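Local coordinates for protein polyhedrin (Simulium ubiquitum cypovirus, PDB 5A9A) that probably forms the crystalline matrix of viral polyhedra, the occlusion bodies that embed cypovirus particles, and binds UTP, at residues E56-F62 / L171-S177; F62-D66 / H79-E83; P97-Y102 / L164-S170; V119-V123 / W140-K146. One frame throughout, in Å; residues are numbered along the deposited sequence.

Contact 1. Residues E56-F62 / L171-S177; sequences EFINGYF and LKFKFPS
Strand 57-62 runs antiparallel to strand 171-176, and the first side-chain meeting is Phe57 with Pro176, their CB atoms 4.1 Å apart. Phe57 sends its ring away from the neighbouring strand, beside Gln196 of the second subunit. Proline suits the partner position because this pair is non-hydrogen-bonded here and its missing N-H costs the strand pair nothing. Ile58 faces the other side of the sheet. Its backbone N gives a bond of 2.9 Å to Phe175 O, its own O receives Phe175 N, and its CG2 branch lies 4.1 Å from Phe173 CE1. At Asn59 the amide turns outward, where ND2 bonds to Gln196 O of the second subunit. Gly60 has no side chain, and the Phe173 ring packs directly on its backbone: with chi1 at 51°, CG of Phe173 sits between its backbone N and carbonyl carbon, which swings the ring across the strand until Gly60 CA stands 4.1 Å from the ring centroid in a CH-pi contact. Tyr61 packs on Ile201 of the second subunit, and Phe62 ends the strand with its ring edge, CE1, 3.8 Å from Phe173 CE2. Leu171 CD2 also meets Phe62, at CD1. Alternating faces, one apolar against strands 34-41 and 47-54, the other toward a second subunit, mark an edge strand paired with its inner neighbour in a four-stranded antiparallel sheet.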
# COMPACT_ATOMS: atom_id res chain seq x y z
N GLU A 56 -2.75 12.28 8.58
CA GLU A 56 -1.62 12.19 9.50
C GLU A 56 -0.29 12.46 8.79
O GLU A 56 0.48 13.33 9.20
CB GLU A 56 -1.57 10.83 10.19
CG GLU A 56 -2.92 10.30 10.64
CD GLU A 56 -3.70 11.30 11.47
OE1 GLU A 56 -3.08 12.18 12.10
OE2 GLU A 56 -4.95 11.20 11.49
N PHE A 57 -0.01 11.71 7.72
CA PHE A 57 1.20 11.94 6.93
C PHE A 57 1.08 11.34 5.54
O PHE A 57 0.50 10.27 5.36
CB PHE A 57 2.44 11.38 7.64
CG PHE A 57 2.36 9.91 7.95
CD1 PHE A 57 2.79 8.97 7.02
CD2 PHE A 57 1.87 9.47 9.17
CE1 PHE A 57 2.72 7.62 7.31
CE2 PHE A 57 1.80 8.12 9.46
CZ PHE A 57 2.23 7.19 8.53
N ILE A 58 1.62 12.05 4.55
CA ILE A 58 1.70 11.53 3.19
C ILE A 58 3.12 11.08 2.90
O ILE A 58 4.00 11.90 2.66
CB ILE A 58 1.32 12.58 2.14
CG1 ILE A 58 -0.13 13.03 2.33
CG2 ILE A 58 1.51 12.02 0.74
CD1 ILE A 58 -0.51 14.23 1.48
N ASN A 59 3.34 9.77 2.92
CA ASN A 59 4.58 9.21 2.41
C ASN A 59 4.26 8.22 1.31
O ASN A 59 3.11 7.84 1.10
CB ASN A 59 5.41 8.57 3.53
CG ASN A 59 4.73 7.37 4.16
OD1 ASN A 59 3.72 6.88 3.66
ND2 ASN A 59 5.30 6.89 5.26
N GLY A 60 5.30 7.80 0.59
CA GLY A 60 5.12 6.93 -0.54
C GLY A 60 6.35 6.99 -1.42
O GLY A 60 7.37 7.57 -1.05
N TYR A 61 6.24 6.41 -2.61
CA TYR A 61 7.38 6.33 -3.50
C TYR A 61 6.94 6.13 -4.93
O TYR A 61 5.79 5.78 -5.21
CB TYR A 61 8.27 5.15 -3.10
CG TYR A 61 7.59 3.82 -3.33
CD1 TYR A 61 6.69 3.31 -2.41
CD2 TYR A 61 7.83 3.08 -4.48
CE1 TYR A 61 6.05 2.11 -2.61
CE2 TYR A 61 7.20 1.87 -4.70
CZ TYR A 61 6.32 1.39 -3.76
OH TYR A 61 5.68 0.18 -3.97
N PHE A 62 7.87 6.35 -5.85
CA PHE A 62 7.74 5.91 -7.22
C PHE A 62 8.97 5.08 -7.52
O PHE A 62 10.08 5.60 -7.51
CB PHE A 62 7.70 7.11 -8.17
CG PHE A 62 6.42 7.90 -8.10
CD1 PHE A 62 6.14 8.70 -7.01
CD2 PHE A 62 5.50 7.84 -9.14
CE1 PHE A 62 4.96 9.43 -6.95
CE2 PHE A 62 4.33 8.56 -9.09
CZ PHE A 62 4.06 9.36 -7.99
N LEU A 171 11.90 7.90 -6.76
CA LEU A 171 11.48 8.90 -5.78
C LEU A 171 10.90 8.29 -4.51
O LEU A 171 10.12 7.33 -4.56
CB LEU A 171 10.45 9.83 -6.42
CG LEU A 171 10.05 11.08 -5.62
CD1 LEU A 171 11.18 12.10 -5.63
CD2 LEU A 171 8.78 11.69 -6.19
N LYS A 172 11.28 8.85 -3.37
CA LYS A 172 10.72 8.48 -2.07
C LYS A 172 10.46 9.76 -1.29
O LYS A 172 11.29 10.68 -1.31
CB LYS A 172 11.67 7.56 -1.30
CG LYS A 172 11.02 6.83 -0.13
CD LYS A 172 11.95 5.76 0.47
CE LYS A 172 13.06 6.38 1.30
NZ LYS A 172 13.92 5.34 1.96
N PHE A 173 9.33 9.84 -0.59
CA PHE A 173 8.96 11.09 0.09
C PHE A 173 8.17 10.89 1.37
O PHE A 173 7.53 9.85 1.58
CB PHE A 173 8.16 11.99 -0.86
CG PHE A 173 7.00 11.29 -1.51
CD1 PHE A 173 5.76 11.27 -0.90
CD2 PHE A 173 7.15 10.67 -2.74
CE1 PHE A 173 4.69 10.63 -1.50
CE2 PHE A 173 6.09 10.04 -3.35
CZ PHE A 173 4.85 10.01 -2.73
N LYS A 174 8.20 11.91 2.22
CA LYS A 174 7.48 11.91 3.49
C LYS A 174 7.04 13.34 3.83
O LYS A 174 7.88 14.23 3.95
CB LYS A 174 8.36 11.37 4.61
CG LYS A 174 7.63 11.18 5.93
CD LYS A 174 8.41 11.77 7.10
CE LYS A 174 9.70 11.01 7.36
NZ LYS A 174 10.20 11.27 8.74
N PHE A 175 5.74 13.54 3.99
CA PHE A 175 5.20 14.83 4.40
C PHE A 175 4.30 14.66 5.61
O PHE A 175 3.11 14.37 5.47
CB PHE A 175 4.41 15.47 3.25
CG PHE A 175 5.21 15.67 2.00
CD1 PHE A 175 5.97 16.80 1.81
CD2 PHE A 175 5.19 14.71 0.99
CE1 PHE A 175 6.71 16.98 0.65
CE2 PHE A 175 5.92 14.88 -0.16
CZ PHE A 175 6.68 16.02 -0.33
N PRO A 176 4.86 14.83 6.82
CA PRO A 176 4.12 14.55 8.06
C PRO A 176 3.42 15.78 8.65
O PRO A 176 3.90 16.90 8.48
CB PRO A 176 5.23 14.07 9.00
CG PRO A 176 6.43 14.87 8.57
CD PRO A 176 6.27 15.15 7.09
N SER A 177 2.30 15.55 9.32
CA SER A 177 1.54 16.63 9.95
C SER A 177 2.30 17.25 11.12
O SER A 177 3.11 16.58 11.76
CB SER A 177 0.20 16.11 10.46
OG SER A 177 -0.46 15.29 9.51

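Contact 2. Residues F62-D66 / H79-E83; sequences FNWRD and HKEFE. With UTP (uridine 5'-triphosphate), chain B.
The guanidinium of Arg65 is met on one face by His79 CB, 3.6 Å from NH2, and at its edge by Glu83 OE1. That edge bond, NH1 to OE1, is a salt bridge of 2.9 Å lying within 5° of the guanidinium plane, though the carboxylate plane is turned steeply against it. The indole of Trp64 reaches the helix with CG anti to the backbone N (chi1 -178°), and its NE1 bonds to Gln167 O. Its six-membered ring meets Phe82 rim to rim, CZ2 to CD1 3.4 Å, with the planes only 14° apart and neither ring over the other. Glu83 supplies the aliphatic part: its CA makes an off-centre CH-pi contact with the same indole ring, and its CB and CG pass CE3 and CZ3. Thus Glu83 serves both neighbours, hydrocarbon to Trp64 and carboxylate to Arg65; a water also links its OE2 to Arg65 N. Asn204 of the second subunit also bonds to Glu83 OE1. Just before the helix-facing residues, Asn63 OD1 accepts Asp66 N in an Asx motif that turns the chain. His79 presents NE2 to the uracil, giving a bond of 2.8 Å to UTP O4 with the base carbon C4 near the ring plane. This histidine on helix 76-87 belongs to the UTP pocket; Arg65, packed on its CB, and Asp71, which takes both His79 ND1 and Arg65 NE, help position it.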
# COMPACT_ATOMS: atom_id res chain seq x y z
N PHE A 62 7.87 6.35 -5.85
CA PHE A 62 7.74 5.91 -7.22
C PHE A 62 8.97 5.08 -7.52
O PHE A 62 10.08 5.60 -7.51
CB PHE A 62 7.70 7.11 -8.17
CG PHE A 62 6.42 7.90 -8.10
CD1 PHE A 62 6.14 8.70 -7.01
CD2 PHE A 62 5.50 7.84 -9.14
CE1 PHE A 62 4.96 9.43 -6.95
CE2 PHE A 62 4.33 8.56 -9.09
CZ PHE A 62 4.06 9.36 -7.99
N ASN A 63 8.79 3.78 -7.76
CA ASN A 63 9.92 2.97 -8.20
C ASN A 63 10.24 3.38 -9.62
O ASN A 63 9.52 4.19 -10.20
CB ASN A 63 9.62 1.47 -8.09
CG ASN A 63 8.49 1.01 -9.00
OD1 ASN A 63 8.26 1.58 -10.07
ND2 ASN A 63 7.78 -0.03 -8.58
N TRP A 64 11.32 2.85 -10.19
CA TRP A 64 11.75 3.32 -11.50
C TRP A 64 10.62 3.24 -12.53
O TRP A 64 10.36 4.19 -13.26
CB TRP A 64 12.96 2.54 -12.01
CG TRP A 64 13.44 3.05 -13.32
CD1 TRP A 64 14.36 4.03 -13.53
CD2 TRP A 64 12.99 2.63 -14.62
NE1 TRP A 64 14.52 4.25 -14.88
CE2 TRP A 64 13.69 3.40 -15.57
CE3 TRP A 64 12.07 1.68 -15.07
CZ2 TRP A 64 13.50 3.25 -16.94
CZ3 TRP A 64 11.89 1.52 -16.43
CH2 TRP A 64 12.60 2.30 -17.35
N ARG A 65 9.94 2.10 -12.57
CA ARG A 65 8.87 1.88 -13.53
C ARG A 65 7.74 2.88 -13.34
O ARG A 65 7.12 3.32 -14.30
CB ARG A 65 8.32 0.46 -13.38
CG ARG A 65 7.44 0.00 -14.53
CD ARG A 65 8.25 -0.23 -15.80
NE ARG A 65 7.42 -0.78 -16.87
CZ ARG A 65 7.64 -1.94 -17.48
NH1 ARG A 65 8.68 -2.70 -17.15
NH2 ARG A 65 6.82 -2.35 -18.44
N ASP A 66 7.48 3.25 -12.08
CA ASP A 66 6.41 4.19 -11.76
C ASP A 66 6.66 5.58 -12.33
O ASP A 66 5.75 6.41 -12.36
CB ASP A 66 6.24 4.29 -10.24
CG ASP A 66 5.72 3.00 -9.62
OD1 ASP A 66 4.98 2.27 -10.31
OD2 ASP A 66 6.04 2.73 -8.44
N HIS A 79 9.76 -1.08 -22.53
CA HIS A 79 9.95 -0.58 -21.18
C HIS A 79 10.57 -1.64 -20.26
O HIS A 79 11.37 -1.32 -19.39
CB HIS A 79 8.62 -0.07 -20.61
CG HIS A 79 8.12 1.17 -21.29
ND1 HIS A 79 6.82 1.61 -21.17
CD2 HIS A 79 8.75 2.06 -22.09
CE1 HIS A 79 6.67 2.72 -21.87
NE2 HIS A 79 7.83 3.01 -22.44
N LYS A 80 10.19 -2.90 -20.47
CA LYS A 80 10.80 -4.00 -19.73
C LYS A 80 12.30 -4.07 -20.00
O LYS A 80 13.10 -4.19 -19.06
CB LYS A 80 10.15 -5.33 -20.11
CG LYS A 80 10.81 -6.53 -19.42
CD LYS A 80 10.12 -7.83 -19.78
CE LYS A 80 10.52 -8.31 -21.16
NZ LYS A 80 9.77 -9.54 -21.54
N GLU A 81 12.68 -4.01 -21.27
CA GLU A 81 14.08 -4.14 -21.65
C GLU A 81 14.90 -2.96 -21.16
O GLU A 81 16.04 -3.12 -20.71
CB GLU A 81 14.22 -4.29 -23.16
CG GLU A 81 13.56 -5.53 -23.73
CD GLU A 81 14.07 -6.80 -23.08
OE1 GLU A 81 15.15 -6.77 -22.44
OE2 GLU A 81 13.39 -7.84 -23.21
N PHE A 82 14.33 -1.76 -21.24
CA PHE A 82 15.02 -0.58 -20.75
C PHE A 82 15.22 -0.72 -19.24
O PHE A 82 16.29 -0.41 -18.71
CB PHE A 82 14.25 0.70 -21.07
CG PHE A 82 15.10 1.94 -21.00
CD1 PHE A 82 15.30 2.59 -19.78
CD2 PHE A 82 15.70 2.45 -22.13
CE1 PHE A 82 16.08 3.73 -19.71
CE2 PHE A 82 16.48 3.59 -22.07
CZ PHE A 82 16.67 4.23 -20.86
N GLU A 83 14.19 -1.20 -18.55
CA GLU A 83 14.29 -1.39 -17.10
C GLU A 83 15.38 -2.41 -16.76
O GLU A 83 16.13 -2.24 -15.80
CB GLU A 83 12.96 -1.82 -16.50
CG GLU A 83 13.00 -1.90 -14.98
CD GLU A 83 11.65 -2.20 -14.36
OE1 GLU A 83 10.73 -2.65 -15.09
OE2 GLU A 83 11.52 -2.00 -13.13
PA UTP B . 10.37 2.53 -33.81
O1A UTP B . 11.82 2.93 -33.94
O2A UTP B . 9.28 3.42 -34.36
O3A UTP B . 10.19 1.06 -34.43
O5' UTP B . 10.05 2.30 -32.25
PB UTP B . 11.35 -0.05 -34.35
O1B UTP B . 10.69 -1.40 -34.49
O2B UTP B . 12.45 0.35 -35.29
O3B UTP B . 11.90 0.06 -32.84
PG UTP B . 13.45 -0.16 -32.49
O1G UTP B . 14.03 -0.69 -33.78
O2G UTP B . 13.45 -1.15 -31.35
O3G UTP B . 13.91 1.22 -32.11
C5' UTP B . 9.18 3.17 -31.54
C4' UTP B . 10.00 4.29 -30.89
O4' UTP B . 9.39 4.75 -29.69
C1' UTP B . 10.42 5.28 -28.85
C2' UTP B . 11.66 4.44 -29.14
O2' UTP B . 12.85 5.24 -29.18
C3' UTP B . 11.40 3.83 -30.51
O3' UTP B . 12.35 4.30 -31.46
N1 UTP B . 10.02 5.25 -27.44
C6 UTP B . 8.73 5.13 -27.11
C2 UTP B . 10.99 5.38 -26.42
O2 UTP B . 12.19 5.50 -26.72
N3 UTP B . 10.62 5.37 -25.14
C4 UTP B . 9.34 5.25 -24.79
O4 UTP B . 9.01 5.25 -23.59
C5 UTP B . 8.36 5.13 -25.78
O HOH W 1 10.78 -0.43 -10.72

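Contact 3. Residues P97-Y102 / L164-S170; sequences PELFEY and LRCQNES. With UTP (uridine 5'-triphosphate), chain B.
Tyr102 and Gln167 carry most of this contact. Gln167 CA stands over one face of the phenol ring, 3.6 Å from its centroid, and the rest of the glutamine runs back along the ring in the opposite sense to the tyrosine. The amide end then grips the backbone of Leu99 twice: Leu99 N gives to Gln167 OE1 at 2.7 Å, and Gln167 NE2 gives to Leu99 O at 3.2 Å, both in the plane of the accepting carbonyl and on a lone pair. Glutamine suits this place because one amide offers donor and acceptor side by side. At the far end of the ring, Tyr102 OH donates to Glu169 O at 2.5 Å, while Leu164 CD1 lies 4.1 Å from CE1. A water links NE2 of Gln167 to Tyr102 O.

Further out, Trp64 meets the Tyr102 ring, and Lys43 takes the carboxylate of Glu98. Leu99 to Tyr102 form a type I turn that faces UTP: Phe100 turns one ring face to the nucleotide, and Glu101 N makes a weak bond to O4. The chemistry implies that the paired amide bonds hold the turn's first residue at both N and O, and so probably help position the residues that meet the nucleotide.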
# COMPACT_ATOMS: atom_id res chain seq x y z
N PRO A 97 19.80 5.09 -25.69
CA PRO A 97 20.25 5.64 -24.41
C PRO A 97 19.11 6.14 -23.52
O PRO A 97 19.20 5.98 -22.31
CB PRO A 97 21.17 6.79 -24.82
CG PRO A 97 21.66 6.41 -26.17
CD PRO A 97 20.50 5.73 -26.83
N GLU A 98 18.06 6.71 -24.11
CA GLU A 98 16.97 7.26 -23.32
C GLU A 98 15.59 6.84 -23.84
O GLU A 98 15.41 6.55 -25.02
CB GLU A 98 17.06 8.79 -23.28
CG GLU A 98 18.30 9.31 -22.60
CD GLU A 98 18.34 10.83 -22.53
OE1 GLU A 98 17.28 11.46 -22.67
OE2 GLU A 98 19.44 11.38 -22.32
N LEU A 99 14.62 6.82 -22.92
CA LEU A 99 13.23 6.56 -23.27
C LEU A 99 12.51 7.88 -23.51
O LEU A 99 12.71 8.85 -22.77
CB LEU A 99 12.52 5.81 -22.15
CG LEU A 99 12.82 4.33 -21.92
CD1 LEU A 99 11.95 3.81 -20.78
CD2 LEU A 99 12.60 3.51 -23.17
N PHE A 100 11.67 7.92 -24.54
CA PHE A 100 10.77 9.04 -24.75
C PHE A 100 9.92 9.29 -23.50
O PHE A 100 9.59 10.44 -23.19
CB PHE A 100 9.85 8.77 -25.94
CG PHE A 100 10.54 8.90 -27.28
CD1 PHE A 100 11.66 9.69 -27.45
CD2 PHE A 100 10.04 8.22 -28.38
CE1 PHE A 100 12.28 9.80 -28.68
CE2 PHE A 100 10.65 8.32 -29.62
CZ PHE A 100 11.77 9.11 -29.77
N GLU A 101 9.57 8.23 -22.79
CA GLU A 101 8.57 8.32 -21.72
C GLU A 101 9.12 8.48 -20.30
O GLU A 101 8.36 8.43 -19.33
CB GLU A 101 7.65 7.10 -21.74
CG GLU A 101 6.67 7.09 -22.89
CD GLU A 101 5.46 6.22 -22.61
OE1 GLU A 101 5.29 5.80 -21.44
OE2 GLU A 101 4.68 5.95 -23.55
N TYR A 102 10.43 8.65 -20.16
CA TYR A 102 10.98 8.93 -18.83
C TYR A 102 11.02 10.44 -18.63
O TYR A 102 11.45 11.18 -19.51
CB TYR A 102 12.37 8.32 -18.66
CG TYR A 102 12.90 8.46 -17.25
CD1 TYR A 102 13.48 9.64 -16.82
CD2 TYR A 102 12.79 7.42 -16.34
CE1 TYR A 102 13.95 9.79 -15.54
CE2 TYR A 102 13.27 7.55 -15.05
CZ TYR A 102 13.84 8.74 -14.66
OH TYR A 102 14.32 8.89 -13.38
N LEU A 164 15.52 16.15 -13.56
CA LEU A 164 16.01 14.79 -13.77
C LEU A 164 16.93 14.80 -14.99
O LEU A 164 16.46 14.87 -16.12
CB LEU A 164 14.85 13.81 -13.95
CG LEU A 164 13.85 13.73 -12.79
CD1 LEU A 164 12.69 12.80 -13.11
CD2 LEU A 164 14.54 13.29 -11.50
N ARG A 165 18.23 14.74 -14.74
CA ARG A 165 19.23 14.84 -15.80
C ARG A 165 19.65 13.46 -16.27
O ARG A 165 20.43 13.32 -17.21
CB ARG A 165 20.47 15.59 -15.30
CG ARG A 165 20.20 17.02 -14.85
CD ARG A 165 20.63 17.20 -13.41
NE ARG A 165 20.65 18.61 -13.00
CZ ARG A 165 20.76 19.01 -11.74
NH1 ARG A 165 20.85 18.12 -10.76
NH2 ARG A 165 20.77 20.30 -11.46
N CYS A 166 19.12 12.44 -15.61
CA CYS A 166 19.43 11.05 -15.92
C CYS A 166 18.11 10.33 -16.05
O CYS A 166 17.06 10.93 -15.83
CB CYS A 166 20.29 10.45 -14.81
SG CYS A 166 21.79 11.41 -14.44
N GLN A 167 18.14 9.04 -16.39
CA GLN A 167 16.91 8.25 -16.45
C GLN A 167 17.02 6.98 -15.62
O GLN A 167 16.40 5.97 -15.95
CB GLN A 167 16.55 7.92 -17.90
CG GLN A 167 16.32 9.13 -18.78
CD GLN A 167 15.56 8.79 -20.05
OE1 GLN A 167 15.62 7.65 -20.53
NE2 GLN A 167 14.84 9.76 -20.59
N ASN A 168 17.79 7.04 -14.54
CA ASN A 168 17.94 5.89 -13.64
C ASN A 168 17.34 6.15 -12.27
O ASN A 168 17.40 5.29 -11.39
CB ASN A 168 19.42 5.55 -13.47
CG ASN A 168 20.16 6.58 -12.62
OD1 ASN A 168 20.05 7.79 -12.86
ND2 ASN A 168 20.90 6.11 -11.63
N GLU A 169 16.76 7.33 -12.08
CA GLU A 169 16.32 7.75 -10.76
C GLU A 169 14.85 7.48 -10.47
O GLU A 169 14.02 7.39 -11.37
CB GLU A 169 16.64 9.23 -10.55
CG GLU A 169 18.12 9.52 -10.57
CD GLU A 169 18.44 11.00 -10.52
OE1 GLU A 169 17.89 11.76 -11.35
OE2 GLU A 169 19.23 11.41 -9.64
N SER A 170 14.55 7.36 -9.18
CA SER A 170 13.19 7.15 -8.70
C SER A 170 12.94 8.12 -7.55
O SER A 170 13.70 9.07 -7.38
CB SER A 170 13.00 5.70 -8.26
OG SER A 170 13.93 5.33 -7.26
PA UTP B . 10.37 2.53 -33.81
O1A UTP B . 11.82 2.93 -33.94
O2A UTP B . 9.28 3.42 -34.36
O3A UTP B . 10.19 1.06 -34.43
O5' UTP B . 10.05 2.30 -32.25
PB UTP B . 11.35 -0.05 -34.35
O1B UTP B . 10.69 -1.40 -34.49
O2B UTP B . 12.45 0.35 -35.29
O3B UTP B . 11.90 0.06 -32.84
PG UTP B . 13.45 -0.16 -32.49
O1G UTP B . 14.03 -0.69 -33.78
O2G UTP B . 13.45 -1.15 -31.35
O3G UTP B . 13.91 1.22 -32.11
C5' UTP B . 9.18 3.17 -31.54
C4' UTP B . 10.00 4.29 -30.89
O4' UTP B . 9.39 4.75 -29.69
C1' UTP B . 10.42 5.28 -28.85
C2' UTP B . 11.66 4.44 -29.14
O2' UTP B . 12.85 5.24 -29.18
C3' UTP B . 11.40 3.83 -30.51
O3' UTP B . 12.35 4.30 -31.46
N1 UTP B . 10.02 5.25 -27.44
C6 UTP B . 8.73 5.13 -27.11
C2 UTP B . 10.99 5.38 -26.42
O2 UTP B . 12.19 5.50 -26.72
N3 UTP B . 10.62 5.37 -25.14
C4 UTP B . 9.34 5.25 -24.79
O4 UTP B . 9.01 5.25 -23.59
C5 UTP B . 8.36 5.13 -25.78
O HOH W 2 18.98 11.70 -19.42
O HOH W 3 14.44 12.20 -19.50

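Contact 4. Residues V119-V123 / W140-K146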
# COMPACT_ATOMS: atom_id res chain seq x y z
N VAL A 119 9.97 16.99 6.83
CA VAL A 119 9.74 16.63 5.44
C VAL A 119 11.01 16.02 4.83
O VAL A 119 12.12 16.51 5.05
CB VAL A 119 9.30 17.85 4.61
CG1 VAL A 119 9.43 17.57 3.12
CG2 VAL A 119 7.88 18.24 4.96
N ARG A 120 10.82 14.95 4.07
CA ARG A 120 11.91 14.34 3.32
C ARG A 120 11.45 14.06 1.90
O ARG A 120 10.42 13.42 1.69
CB ARG A 120 12.35 13.02 3.97
CG ARG A 120 12.79 13.12 5.42
CD ARG A 120 14.10 13.88 5.58
NE ARG A 120 14.59 13.82 6.96
CZ ARG A 120 14.33 14.74 7.89
NH1 ARG A 120 13.59 15.80 7.60
NH2 ARG A 120 14.81 14.59 9.12
N VAL A 121 12.21 14.56 0.93
CA VAL A 121 11.99 14.22 -0.47
C VAL A 121 13.33 13.80 -1.06
O VAL A 121 14.27 14.58 -1.10
CB VAL A 121 11.43 15.40 -1.28
CG1 VAL A 121 11.31 15.02 -2.75
CG2 VAL A 121 10.07 15.83 -0.73
N GLU A 122 13.41 12.55 -1.51
CA GLU A 122 14.69 12.01 -1.93
C GLU A 122 14.62 11.41 -3.33
O GLU A 122 13.76 10.58 -3.63
CB GLU A 122 15.17 10.96 -0.93
CG GLU A 122 16.62 10.55 -1.11
CD GLU A 122 17.20 9.89 0.13
OE1 GLU A 122 16.77 8.77 0.47
OE2 GLU A 122 18.08 10.51 0.77
N VAL A 123 15.54 11.84 -4.19
CA VAL A 123 15.69 11.25 -5.51
C VAL A 123 16.61 10.05 -5.37
O VAL A 123 17.81 10.19 -5.14
CB VAL A 123 16.28 12.26 -6.51
CG1 VAL A 123 16.37 11.64 -7.89
CG2 VAL A 123 15.43 13.52 -6.54
N TRP A 140 16.98 7.72 4.96
CA TRP A 140 17.25 8.93 4.20
C TRP A 140 18.75 9.21 4.18
O TRP A 140 19.47 8.82 5.10
CB TRP A 140 16.50 10.12 4.80
CG TRP A 140 15.04 9.84 5.02
CD1 TRP A 140 14.43 9.54 6.20
CD2 TRP A 140 14.02 9.83 4.02
NE1 TRP A 140 13.08 9.34 5.99
CE2 TRP A 140 12.81 9.51 4.66
CE3 TRP A 140 14.01 10.05 2.63
CZ2 TRP A 140 11.59 9.41 3.97
CZ3 TRP A 140 12.80 9.96 1.95
CH2 TRP A 140 11.61 9.64 2.62
N GLY A 141 19.22 9.88 3.13
CA GLY A 141 20.64 10.11 2.95
C GLY A 141 21.02 11.58 2.97
O GLY A 141 20.17 12.45 3.16
N PRO A 142 22.31 11.87 2.76
CA PRO A 142 22.87 13.23 2.81
C PRO A 142 22.46 14.11 1.63
O PRO A 142 22.69 15.32 1.67
CB PRO A 142 24.38 12.99 2.81
CG PRO A 142 24.56 11.66 2.17
CD PRO A 142 23.35 10.85 2.53
N ARG A 143 21.87 13.52 0.59
CA ARG A 143 21.44 14.28 -0.58
C ARG A 143 19.92 14.49 -0.58
O ARG A 143 19.35 14.96 -1.56
CB ARG A 143 21.86 13.56 -1.86
CG ARG A 143 23.36 13.43 -2.02
CD ARG A 143 23.74 12.36 -3.04
NE ARG A 143 24.06 12.93 -4.34
CZ ARG A 143 23.25 12.93 -5.39
NH1 ARG A 143 22.04 12.38 -5.31
NH2 ARG A 143 23.64 13.47 -6.54
N CYS A 144 19.29 14.15 0.54
CA CYS A 144 17.85 14.29 0.69
C CYS A 144 17.42 15.76 0.68
O CYS A 144 18.09 16.61 1.26
CB CYS A 144 17.42 13.65 2.01
SG CYS A 144 15.65 13.42 2.20
N TYR A 145 16.32 16.05 -0.00
CA TYR A 145 15.71 17.38 0.05
C TYR A 145 14.97 17.55 1.38
O TYR A 145 14.34 16.61 1.86
CB TYR A 145 14.72 17.59 -1.09
CG TYR A 145 15.34 17.76 -2.46
CD1 TYR A 145 15.73 16.66 -3.21
CD2 TYR A 145 15.49 19.03 -3.02
CE1 TYR A 145 16.29 16.82 -4.48
CE2 TYR A 145 16.04 19.19 -4.28
CZ TYR A 145 16.44 18.09 -5.00
OH TYR A 145 16.98 18.25 -6.26
N LYS A 146 15.04 18.75 1.95
CA LYS A 146 14.35 19.04 3.20
C LYS A 146 13.28 20.12 2.99
O LYS A 146 13.24 20.77 1.95
CB LYS A 146 15.34 19.48 4.28
CG LYS A 146 16.55 18.56 4.43
CD LYS A 146 16.18 17.22 5.05
CE LYS A 146 17.32 16.21 4.92
NZ LYS A 146 18.59 16.67 5.55
O HOH W 4 20.72 11.01 -0.19
O HOH W 5 17.53 13.64 -3.49
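The closely packed centre is Arg120 against Trp140. Arg120 CB stands almost exactly over the six-membered ring of the indole, 3.4 Å from its centroid and 3° off the normal, and CG continues toward the five-membered ring. The guanidinium itself then turns off: chi2 at -69° bends the chain, and CZ is so far from the indole that any cation-pi attraction is weak. Its NH1 bonds back to Val119 O and also to Glu117 O, which holds the charged end near its own strand. An arginine fits here because its methylenes cover the indole while its charge finds carbonyls. Trp140 NE1 bonds to Asn197 OD1 of the second subunit.

Next along the strand, Glu122 reaches the turn. Its OE2 accepts Gly141 N at 2.7 Å through the syn lone pair, and OE1 is taken by Asn130. Gly141 begins a type I turn ending at Cys144, so the carboxylate pins the turn at its start. Val121 and Tyr145 pair by two backbone bonds, the shorter being Tyr145 N to Val121 O at 2.8 Å, with their side chains on the face opposite Arg120; there Val123 CG2 touches Tyr145 CE1, 4.0 Å away.

The loose side lies toward the turn and the strand end. Water joins Glu122 OE2 to Arg143 N, and another joins Val123 N to Arg143 O, where direct strand pairing has stopped. Lys146 merely lays its CD over one face of the Arg120 guanidinium, Lys146 CD being 3.9 Å from Arg120 NH1. Such chemistry implies that side chains and bridging waters supplement the two backbone bonds of a short, weakly paired edge strand.

From the N terminus, strand 57-62 opens contact 1, which closes only at 171-177 and so encloses the other three. Contact 2 closes first, a short loop returning from the strand end to helix 76-87; it shares Phe62 with contact 1. Contact 3 then opens at 97-102 and closes at 164-170, running into strand 170-176, with contact 4 enclosed within it; contacts 2 and 3 follow in series. None of the four cross. Contacts 1 and 4 join in one four-stranded sheet, where strand 170-176 pairs with both 57-62 and 120-124, while contacts 2 and 3, about 10 Å apart between centres, meet through Trp64 and Gln167, and both touch UTP, through His79 and the turn 99-102.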